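Local coordinates for protein endo-beta-1,2-glucanase (Talaromyces funiculosus, PDB 6IMU) that hydrolyses internal beta-1,2-glucosidic linkages of beta-1,2-glucans, acting as a fungal endo-glucanase that carries N-linked sugars, at residues Asn158-Gly163 with Val220-Asn225; Leu310-Tyr315 with Gly449-Lys454; Ala345-Val350 with Thr417-Arg422. All blocks are in the same frame, centred on the assembly; numbering follows the deposited sequence.

Contact 1: residues Asn158-Gly163 with Val220-Asn225; sequences NNRVPG and VTDIKN. With NAG (2-acetamido-2-deoxy-beta-D-glucopyranose), chain D.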
loop_
_atom_site.group_PDB
_atom_site.type_symbol
_atom_site.label_atom_id
_atom_site.label_comp_id
_atom_site.label_asym_id
_atom_site.label_seq_id
_atom_site.Cartn_x
_atom_site.Cartn_y
_atom_site.Cartn_z
ATOM N N ASN A 158 -20.086 -10.258 -1.732
ATOM C CA ASN A 158 -20.653 -11.279 -2.596
ATOM C C ASN A 158 -20.911 -10.641 -3.964
ATOM O O ASN A 158 -21.491 -9.563 -4.040
ATOM C CB ASN A 158 -21.939 -11.880 -2.022
ATOM C CG ASN A 158 -21.685 -12.900 -0.932
ATOM O OD1 ASN A 158 -20.897 -13.825 -1.107
ATOM N ND2 ASN A 158 -22.360 -12.748 0.193
ATOM N N ASN A 159 -20.434 -11.294 -5.030
ATOM C CA ASN A 159 -20.787 -10.911 -6.403
ATOM C C ASN A 159 -20.281 -9.499 -6.738
ATOM O O ASN A 159 -20.866 -8.811 -7.570
ATOM C CB ASN A 159 -22.302 -10.997 -6.619
ATOM C CG ASN A 159 -22.836 -12.401 -6.433
ATOM O OD1 ASN A 159 -22.246 -13.357 -6.923
ATOM N ND2 ASN A 159 -23.950 -12.534 -5.732
ATOM N N ARG A 160 -19.183 -9.081 -6.098
ATOM C CA ARG A 160 -18.594 -7.756 -6.294
ATOM C C ARG A 160 -17.076 -7.907 -6.232
ATOM O O ARG A 160 -16.569 -8.567 -5.324
ATOM C CB ARG A 160 -19.047 -6.770 -5.211
ATOM C CG ARG A 160 -20.520 -6.399 -5.271
ATOM C CD ARG A 160 -20.939 -5.523 -4.104
ATOM N NE ARG A 160 -20.425 -4.163 -4.227
ATOM C CZ ARG A 160 -19.732 -3.516 -3.293
ATOM N NH1 ARG A 160 -19.526 -4.066 -2.105
ATOM N NH2 ARG A 160 -19.256 -2.308 -3.545
ATOM N N VAL A 161 -16.359 -7.300 -7.187
ATOM C CA VAL A 161 -14.917 -7.460 -7.242
ATOM C C VAL A 161 -14.280 -6.118 -7.603
ATOM O O VAL A 161 -14.686 -5.470 -8.567
ATOM C CB VAL A 161 -14.512 -8.606 -8.192
ATOM C CG1 VAL A 161 -14.969 -8.387 -9.627
ATOM C CG2 VAL A 161 -13.018 -8.878 -8.139
ATOM N N PRO A 162 -13.278 -5.652 -6.815
ATOM C CA PRO A 162 -12.649 -4.352 -7.033
ATOM C C PRO A 162 -11.386 -4.462 -7.901
ATOM O O PRO A 162 -10.516 -5.306 -7.640
ATOM C CB PRO A 162 -12.323 -3.950 -5.589
ATOM C CG PRO A 162 -11.888 -5.254 -4.954
ATOM C CD PRO A 162 -12.710 -6.333 -5.639
ATOM N N GLY A 163 -11.313 -3.621 -8.934
ATOM C CA GLY A 163 -10.176 -3.594 -9.853
ATOM C C GLY A 163 -8.908 -3.076 -9.185
ATOM O O GLY A 163 -7.827 -3.634 -9.378
ATOM N N VAL A 220 -15.598 -1.203 -9.540
ATOM C CA VAL A 220 -16.160 -2.418 -8.966
ATOM C C VAL A 220 -17.040 -3.072 -10.038
ATOM O O VAL A 220 -17.886 -2.418 -10.620
ATOM C CB VAL A 220 -16.956 -2.109 -7.680
ATOM C CG1 VAL A 220 -17.621 -3.355 -7.102
ATOM C CG2 VAL A 220 -16.099 -1.428 -6.623
ATOM N N THR A 221 -16.812 -4.361 -10.297
ATOM C CA THR A 221 -17.634 -5.134 -11.216
ATOM C C THR A 221 -18.642 -5.955 -10.407
ATOM O O THR A 221 -18.276 -6.618 -9.438
ATOM C CB THR A 221 -16.791 -6.030 -12.129
ATOM O OG1 THR A 221 -16.073 -5.177 -13.019
ATOM C CG2 THR A 221 -17.619 -7.023 -12.919
ATOM N N ASP A 222 -19.910 -5.868 -10.823
ATOM C CA ASP A 222 -21.003 -6.656 -10.279
ATOM C C ASP A 222 -21.136 -7.933 -11.109
ATOM O O ASP A 222 -21.272 -7.866 -12.339
ATOM C CB ASP A 222 -22.298 -5.846 -10.263
ATOM C CG ASP A 222 -22.228 -4.676 -9.300
ATOM O OD1 ASP A 222 -21.495 -4.800 -8.300
ATOM O OD2 ASP A 222 -22.883 -3.653 -9.562
ATOM N N ILE A 223 -21.068 -9.074 -10.415
ATOM C CA ILE A 223 -21.116 -10.400 -11.005
ATOM C C ILE A 223 -22.544 -10.925 -10.838
ATOM O O ILE A 223 -23.122 -10.785 -9.761
ATOM C CB ILE A 223 -20.089 -11.327 -10.324
ATOM C CG1 ILE A 223 -18.702 -10.678 -10.233
ATOM C CG2 ILE A 223 -20.047 -12.679 -11.024
ATOM C CD1 ILE A 223 -17.726 -11.419 -9.348
ATOM N N LYS A 224 -23.101 -11.518 -11.899
ATOM C CA LYS A 224 -24.449 -12.070 -11.835
ATOM C C LYS A 224 -24.497 -13.096 -10.700
ATOM O O LYS A 224 -25.329 -12.986 -9.818
ATOM C CB LYS A 224 -24.872 -12.715 -13.159
ATOM C CG LYS A 224 -26.324 -13.177 -13.203
ATOM C CD LYS A 224 -27.302 -12.072 -13.537
ATOM C CE LYS A 224 -27.624 -12.011 -15.016
ATOM N NZ LYS A 224 -28.510 -10.870 -15.337
ATOM N N ASN A 225 -23.569 -14.061 -10.727
ATOM C CA ASN A 225 -23.503 -15.091 -9.718
ATOM C C ASN A 225 -22.088 -15.691 -9.676
ATOM O O ASN A 225 -21.647 -16.379 -10.599
ATOM C CB ASN A 225 -24.605 -16.126 -9.952
ATOM C CG ASN A 225 -24.685 -17.183 -8.874
ATOM O OD1 ASN A 225 -23.703 -17.451 -8.195
ATOM N ND2 ASN A 225 -25.859 -17.778 -8.715
HETATM C C1 NAG D . -26.069 -18.836 -7.774
HETATM C C2 NAG D . -27.528 -19.048 -7.328
HETATM C C3 NAG D . -27.650 -20.327 -6.494
HETATM C C4 NAG D . -27.074 -21.486 -7.288
HETATM C C5 NAG D . -25.620 -21.163 -7.611
HETATM C C6 NAG D . -24.879 -22.320 -8.263
HETATM C C7 NAG D . -29.111 -17.220 -6.857
HETATM C C8 NAG D . -29.536 -16.203 -5.839
HETATM N N2 NAG D . -28.030 -17.940 -6.531
HETATM O O3 NAG D . -29.015 -20.588 -6.144
HETATM O O4 NAG D . -27.141 -22.693 -6.533
HETATM O O5 NAG D . -25.624 -20.016 -8.459
HETATM O O6 NAG D . -25.747 -22.960 -9.196
HETATM O O7 NAG D . -29.737 -17.373 -7.898
#
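The carbonyl oxygen of Asn-159 takes an almost straight bond from across the sheet: Ile-223 N lies 2.9 Å from Asn-159 O with an N-H...O angle of 177°, though the donor stands above the carbonyl plane. The CA-H of Asp-222 also leans on this oxygen. Asn-159 has a positive phi of 64°, which asparagine tolerates well, and its OD1 accepts from Gln-226 N. Within strand 160-162, Val-161 and Thr-221 form an antiparallel hydrogen-bonded pair, Val-161 N to Thr-221 O and Thr-221 N to Val-161 O both at 3.0 Å. Their side chains lie side by side, Val-161 CG1 3.9 Å from Thr-221 CB, and helix 186-210 covers this face through Phe-210. Pro-162, lacking an N-H, suits its non-hydrogen-bonded place opposite Val-220 and occupies the N-cap position before helix 163-181. On that same face Arg-160 and Asp-222 run alongside each other, but Arg-160 NE stays 4.3 Å from Asp-222 OD1; the salt bridge goes to Glu-240 instead. Asn-225, its ND2 bonded to C1 of the sugar and its OD1 hydrogen-bonded to Ser-227 N, begins an Asn-Gln-Ser sequon. Backbone bonds thus join these strands, while the arginine charge is answered chiefly from beyond them.

Contact 2: residues Leu310-Tyr315 with Gly449-Lys454; sequences LEMPYY and GLVSQK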
loop_
_atom_site.group_PDB
_atom_site.type_symbol
_atom_site.label_atom_id
_atom_site.label_comp_id
_atom_site.label_asym_id
_atom_site.label_seq_id
_atom_site.Cartn_x
_atom_site.Cartn_y
_atom_site.Cartn_z
ATOM N N LEU A 310 5.459 2.056 -5.844
ATOM C CA LEU A 310 6.145 0.951 -5.181
ATOM C C LEU A 310 6.055 -0.356 -5.978
ATOM O O LEU A 310 6.771 -1.315 -5.653
ATOM C CB LEU A 310 5.571 0.801 -3.777
ATOM C CG LEU A 310 6.084 1.877 -2.818
ATOM C CD1 LEU A 310 5.129 3.057 -2.767
ATOM C CD2 LEU A 310 6.318 1.300 -1.450
ATOM N N GLU A 311 5.200 -0.407 -7.002
ATOM C CA GLU A 311 4.934 -1.667 -7.715
ATOM C C GLU A 311 5.469 -1.649 -9.153
ATOM O O GLU A 311 5.755 -2.712 -9.697
ATOM C CB GLU A 311 3.440 -1.990 -7.672
ATOM C CG GLU A 311 2.907 -2.119 -6.253
ATOM C CD GLU A 311 1.745 -3.080 -6.089
ATOM O OE1 GLU A 311 1.703 -4.093 -6.817
ATOM O OE2 GLU A 311 0.883 -2.810 -5.232
ATOM N N MET A 312 5.597 -0.472 -9.770
ATOM C CA MET A 312 6.090 -0.368 -11.143
ATOM C C MET A 312 7.121 0.753 -11.209
ATOM O O MET A 312 7.075 1.669 -10.397
ATOM C CB MET A 312 4.943 -0.094 -12.121
ATOM C CG MET A 312 3.908 -1.195 -12.127
ATOM S SD MET A 312 2.628 -0.955 -13.369
ATOM C CE MET A 312 3.492 -1.469 -14.850
ATOM N N PRO A 313 8.096 0.696 -12.146
ATOM C CA PRO A 313 9.210 1.649 -12.158
ATOM C C PRO A 313 8.872 3.037 -12.722
ATOM O O PRO A 313 9.524 3.505 -13.652
ATOM C CB PRO A 313 10.238 0.918 -13.035
ATOM C CG PRO A 313 9.386 0.169 -14.019
ATOM C CD PRO A 313 8.215 -0.328 -13.199
ATOM N N TYR A 314 7.896 3.707 -12.103
ATOM C CA TYR A 314 7.523 5.072 -12.448
ATOM C C TYR A 314 8.720 6.020 -12.319
ATOM O O TYR A 314 8.848 6.972 -13.093
ATOM C CB TYR A 314 6.383 5.544 -11.545
ATOM C CG TYR A 314 5.026 5.050 -11.969
ATOM C CD1 TYR A 314 4.547 3.829 -11.532
ATOM C CD2 TYR A 314 4.214 5.814 -12.792
ATOM C CE1 TYR A 314 3.305 3.361 -11.924
ATOM C CE2 TYR A 314 2.961 5.367 -13.181
ATOM C CZ TYR A 314 2.508 4.131 -12.754
ATOM O OH TYR A 314 1.276 3.681 -13.137
ATOM N N TYR A 315 9.596 5.765 -11.338
ATOM C CA TYR A 315 10.669 6.701 -11.005
ATOM C C TYR A 315 11.882 6.496 -11.926
ATOM O O TYR A 315 12.863 7.217 -11.802
ATOM C CB TYR A 315 11.024 6.605 -9.515
ATOM C CG TYR A 315 9.968 7.145 -8.578
ATOM C CD1 TYR A 315 8.869 7.851 -9.046
ATOM C CD2 TYR A 315 10.075 6.965 -7.208
ATOM C CE1 TYR A 315 7.897 8.341 -8.191
ATOM C CE2 TYR A 315 9.117 7.457 -6.334
ATOM C CZ TYR A 315 8.024 8.152 -6.826
ATOM O OH TYR A 315 7.080 8.655 -5.978
ATOM N N GLY A 449 12.005 -2.454 -8.929
ATOM C CA GLY A 449 13.216 -3.105 -9.428
ATOM C C GLY A 449 12.939 -4.510 -9.957
ATOM O O GLY A 449 13.251 -4.816 -11.109
ATOM N N LEU A 450 12.346 -5.366 -9.118
ATOM C CA LEU A 450 11.985 -6.741 -9.528
ATOM C C LEU A 450 11.048 -6.708 -10.745
ATOM O O LEU A 450 11.246 -7.460 -11.707
ATOM C CB LEU A 450 11.330 -7.485 -8.358
ATOM C CG LEU A 450 12.295 -7.972 -7.279
ATOM C CD1 LEU A 450 11.552 -8.279 -5.992
ATOM C CD2 LEU A 450 13.075 -9.189 -7.751
ATOM N N VAL A 451 10.047 -5.824 -10.700
ATOM C CA VAL A 451 9.022 -5.733 -11.732
ATOM C C VAL A 451 9.663 -5.310 -13.061
ATOM O O VAL A 451 9.359 -5.896 -14.108
ATOM C CB VAL A 451 7.883 -4.782 -11.313
ATOM C CG1 VAL A 451 6.984 -4.413 -12.486
ATOM C CG2 VAL A 451 7.061 -5.384 -10.179
ATOM N N SER A 452 10.539 -4.300 -13.027
ATOM C CA SER A 452 11.167 -3.798 -14.247
ATOM C C SER A 452 12.065 -4.877 -14.879
ATOM O O SER A 452 12.186 -4.939 -16.096
ATOM C CB SER A 452 11.914 -2.515 -13.996
ATOM O OG SER A 452 13.160 -2.764 -13.378
ATOM N N GLN A 453 12.691 -5.724 -14.058
ATOM C CA GLN A 453 13.495 -6.827 -14.584
ATOM C C GLN A 453 12.608 -7.743 -15.439
ATOM O O GLN A 453 12.940 -8.058 -16.574
ATOM C CB GLN A 453 14.144 -7.606 -13.445
ATOM C CG GLN A 453 15.049 -8.734 -13.918
ATOM C CD GLN A 453 15.450 -9.629 -12.774
ATOM O OE1 GLN A 453 15.267 -9.295 -11.602
ATOM N NE2 GLN A 453 16.023 -10.772 -13.113
ATOM N N LYS A 454 11.468 -8.155 -14.875
ATOM C CA LYS A 454 10.554 -9.080 -15.536
ATOM C C LYS A 454 9.922 -8.377 -16.749
ATOM O O LYS A 454 9.765 -8.987 -17.806
ATOM C CB LYS A 454 9.547 -9.606 -14.509
ATOM C CG LYS A 454 8.663 -10.761 -14.969
ATOM C CD LYS A 454 7.838 -11.353 -13.850
ATOM C CE LYS A 454 6.727 -12.266 -14.339
ATOM N NZ LYS A 454 7.251 -13.471 -15.019
#
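Val-451 presses its branched end against the carbonyl of Glu-311, and this is the tight part of the contact. Its CG2 comes within 3.0 Å of Glu-311 O, a short approach for a carbon and an oxygen, and CB follows at 3.4 Å. With CG1 anti to the backbone N (chi1 166°), the valine sets both methyls round that one oxygen. Glu-311 O is buried here without a polar partner, so the helix meets it with hydrocarbon alone. The carboxylate of Glu-311 is engaged elsewhere, OE2 accepting from Trp-307 NE1. Beside this, the ring of Pro-313 rests on Ser-452, CG to CB at 3.7 Å. The serine offers its methylene to the ring, while OG is turned back along its own helix, 3.1 Å from Gly-449 O. Packing is looser at Met-312, whose CG lies 4.5 Å from Val-451 CG1 and whose side chain lies instead against Trp-171 and Phe-464. Toward solvent the helix shows Gly-449, an exposed residue that adds almost nothing to the contact. The loop gets its bend from Pro-313, the centre of an inverse gamma turn closed by Tyr-314 N to Met-312 O at 2.8 Å. Packed among helices 448-457, 461-475 and 163-181, this loop leads from strand 290-296 into helix 318-337, as would be expected in the alpha/alpha-barrel fold of this family.

Contact 3: residues Ala345-Val350 with Thr417-Arg422; sequences ASINNV and TESTRR. With NAG (2-acetamido-2-deoxy-beta-D-glucopyranose), chain E.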
loop_
_atom_site.group_PDB
_atom_site.type_symbol
_atom_site.label_atom_id
_atom_site.label_comp_id
_atom_site.label_asym_id
_atom_site.label_seq_id
_atom_site.Cartn_x
_atom_site.Cartn_y
_atom_site.Cartn_z
ATOM N N ALA A 345 -3.035 10.736 5.750
ATOM C CA ALA A 345 -3.441 9.691 4.840
ATOM C C ALA A 345 -4.730 9.054 5.366
ATOM O O ALA A 345 -5.011 9.111 6.561
ATOM C CB ALA A 345 -2.330 8.678 4.695
ATOM N N SER A 346 -5.488 8.439 4.454
ATOM C CA SER A 346 -6.663 7.652 4.788
ATOM C C SER A 346 -6.293 6.632 5.870
ATOM O O SER A 346 -5.296 5.914 5.745
ATOM C CB SER A 346 -7.225 6.977 3.563
ATOM O OG SER A 346 -7.491 7.923 2.541
ATOM N N ILE A 347 -7.108 6.570 6.926
ATOM C CA ILE A 347 -6.710 5.908 8.154
ATOM C C ILE A 347 -7.943 5.658 9.033
ATOM O O ILE A 347 -8.936 6.395 8.969
ATOM C CB ILE A 347 -5.655 6.764 8.890
ATOM C CG1 ILE A 347 -4.891 5.956 9.939
ATOM C CG2 ILE A 347 -6.288 8.012 9.492
ATOM C CD1 ILE A 347 -3.948 4.928 9.361
ATOM N N ASN A 348 -7.840 4.628 9.875
ATOM C CA ASN A 348 -8.814 4.387 10.927
ATOM C C ASN A 348 -8.749 5.533 11.943
ATOM O O ASN A 348 -7.673 6.069 12.233
ATOM C CB ASN A 348 -8.613 3.026 11.596
ATOM C CG ASN A 348 -9.205 1.900 10.779
ATOM O OD1 ASN A 348 -10.411 1.692 10.818
ATOM N ND2 ASN A 348 -8.375 1.179 10.043
ATOM N N ASN A 349 -9.930 5.894 12.454
ATOM C CA ASN A 349 -10.118 6.910 13.477
ATOM C C ASN A 349 -9.729 6.316 14.835
ATOM O O ASN A 349 -9.442 5.121 14.937
ATOM C CB ASN A 349 -11.571 7.394 13.496
ATOM C CG ASN A 349 -11.744 8.803 14.022
ATOM O OD1 ASN A 349 -10.823 9.384 14.590
ATOM N ND2 ASN A 349 -12.933 9.354 13.827
ATOM N N VAL A 350 -9.761 7.157 15.873
ATOM C CA VAL A 350 -9.354 6.775 17.228
ATOM C C VAL A 350 -10.276 5.677 17.776
ATOM O O VAL A 350 -11.409 5.500 17.326
ATOM C CB VAL A 350 -9.316 7.988 18.177
ATOM C CG1 VAL A 350 -8.288 9.007 17.732
ATOM C CG2 VAL A 350 -10.675 8.649 18.352
ATOM N N THR A 417 1.677 2.130 15.970
ATOM C CA THR A 417 0.242 2.148 16.160
ATOM C C THR A 417 -0.397 2.854 14.955
ATOM O O THR A 417 0.248 3.681 14.311
ATOM C CB THR A 417 -0.094 2.812 17.500
ATOM O OG1 THR A 417 0.660 2.136 18.509
ATOM C CG2 THR A 417 -1.568 2.781 17.830
ATOM N N GLU A 418 -1.656 2.500 14.666
ATOM C CA GLU A 418 -2.400 2.932 13.464
ATOM C C GLU A 418 -2.303 4.453 13.266
ATOM O O GLU A 418 -1.864 4.927 12.213
ATOM C CB GLU A 418 -3.860 2.479 13.583
ATOM C CG GLU A 418 -4.777 3.008 12.488
ATOM C CD GLU A 418 -4.861 2.151 11.233
ATOM O OE1 GLU A 418 -4.123 1.139 11.152
ATOM O OE2 GLU A 418 -5.681 2.484 10.348
ATOM N N SER A 419 -2.751 5.217 14.262
ATOM C CA SER A 419 -2.917 6.665 14.108
ATOM C C SER A 419 -3.080 7.343 15.469
ATOM O O SER A 419 -3.418 6.681 16.457
ATOM C CB SER A 419 -4.088 6.977 13.228
ATOM O OG SER A 419 -5.323 6.758 13.904
ATOM N N THR A 420 -2.865 8.666 15.472
ATOM C CA THR A 420 -3.076 9.526 16.629
ATOM C C THR A 420 -3.758 10.823 16.182
ATOM O O THR A 420 -3.518 11.323 15.086
ATOM C CB THR A 420 -1.763 9.826 17.365
ATOM O OG1 THR A 420 -2.078 10.592 18.529
ATOM C CG2 THR A 420 -0.758 10.580 16.520
ATOM N N ARG A 421 -4.613 11.365 17.050
ATOM C CA ARG A 421 -5.045 12.739 16.910
ATOM C C ARG A 421 -3.806 13.637 16.990
ATOM O O ARG A 421 -2.897 13.387 17.797
ATOM C CB ARG A 421 -6.075 13.101 17.980
ATOM C CG ARG A 421 -7.455 12.512 17.728
ATOM C CD ARG A 421 -8.494 13.031 18.703
ATOM N NE ARG A 421 -8.597 14.482 18.644
ATOM C CZ ARG A 421 -9.410 15.157 17.837
ATOM N NH1 ARG A 421 -10.193 14.517 16.986
ATOM N NH2 ARG A 421 -9.448 16.477 17.897
ATOM N N ARG A 422 -3.772 14.676 16.149
ATOM C CA ARG A 422 -2.638 15.591 16.123
ATOM C C ARG A 422 -2.592 16.402 17.429
ATOM O O ARG A 422 -1.543 16.911 17.781
ATOM C CB ARG A 422 -2.663 16.472 14.868
ATOM C CG ARG A 422 -3.827 17.448 14.773
ATOM C CD ARG A 422 -3.657 18.361 13.578
ATOM N NE ARG A 422 -4.849 19.152 13.306
ATOM C CZ ARG A 422 -5.142 20.305 13.895
ATOM N NH1 ARG A 422 -4.465 20.707 14.956
ATOM N NH2 ARG A 422 -6.115 21.060 13.422
HETATM C C1 NAG E . -13.330 10.681 14.224
HETATM C C2 NAG E . -14.608 11.042 13.482
HETATM C C3 NAG E . -15.016 12.466 13.838
HETATM C C4 NAG E . -15.230 12.590 15.341
HETATM C C5 NAG E . -13.970 12.116 16.053
HETATM C C6 NAG E . -14.158 12.116 17.564
HETATM C C7 NAG E . -14.809 9.808 11.338
HETATM C C8 NAG E . -14.728 9.956 9.841
HETATM N N2 NAG E . -14.486 10.902 12.029
HETATM O O3 NAG E . -16.216 12.784 13.132
HETATM O O4 NAG E . -15.542 13.952 15.707
HETATM O O5 NAG E . -13.594 10.796 15.630
HETATM O O6 NAG E . -12.935 11.623 18.127
HETATM O O7 NAG E . -15.182 8.769 11.869
HETATM O O HOH W 1 -10.431 11.748 16.176
#
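Ile-347 and Glu-418 approach from opposite directions, and Ile-347 CD1 comes 3.2 Å from Glu-418 OE2, giving the carboxylate an apolar cover. CG1, anti to the backbone N (chi1 -163°), also packs on Ser-419, 3.5 Å from its CB. Asn-348 holds Glu-418 OE2 twice: its backbone N, at 3.1 Å from OE2, uses the anti lone pair, while its ND2, at 3.0 Å from OE2, comes from above the carboxylate plane. The oxygen lies close to the plane of the asparagine amide, so this donor is well aimed. Glu-418 OE1 is hydrogen-bonded to Ser-435 OG and Thr-432 OG1, which fixes the other half of the carboxylate. With an alanine in place of Glu-418, the main-chain and side-chain N-H groups of Asn-348 would probably lose their shared acceptor, and the hydroxyls of Ser-435 and Thr-432 their partner. The O of Asn-348 accepts from Ser-419 OG at 3.0 Å. Asn-349 carries the N-linked sugar on ND2; its OD1 takes Val-350 N at 2.8 Å and a water that also accepts from Arg-421 NH1, in the guanidinium plane. Val-350 lays CG1 on the aliphatic part of Arg-421, 3.6 Å from CG, and Arg-421 reaches on to Asp-379 and Asp-423. Side-chain bonds, some to the backbone of Asn-348 and none backbone-to-backbone across these segments, thus pack a glycosylated beta-hairpin, 347-352 with 357-362, onto the larger antiparallel sheet.

Overall arrangement
The three contacts lie about 30 Å apart, centre to centre, and share no secondary-structure element. Contact 2 is a buried packing of loop on helix amid other helices, and no hydrogen bond crosses it. Contact 1 is farthest from the centre of the chain and only partly buried, an edge pairing within a small sheet, held by main-chain bonds. Contact 3 is buried yet polar, relying on side-chain bonds, some to main-chain atoms, to join two separate sheets. Contacts 1 and 3 both carry an N-linked sugar, whereas contact 2 has none. Along the chain, contact 3 is nested inside the loop closed by contact 2, on the opposite side of the chain's centre.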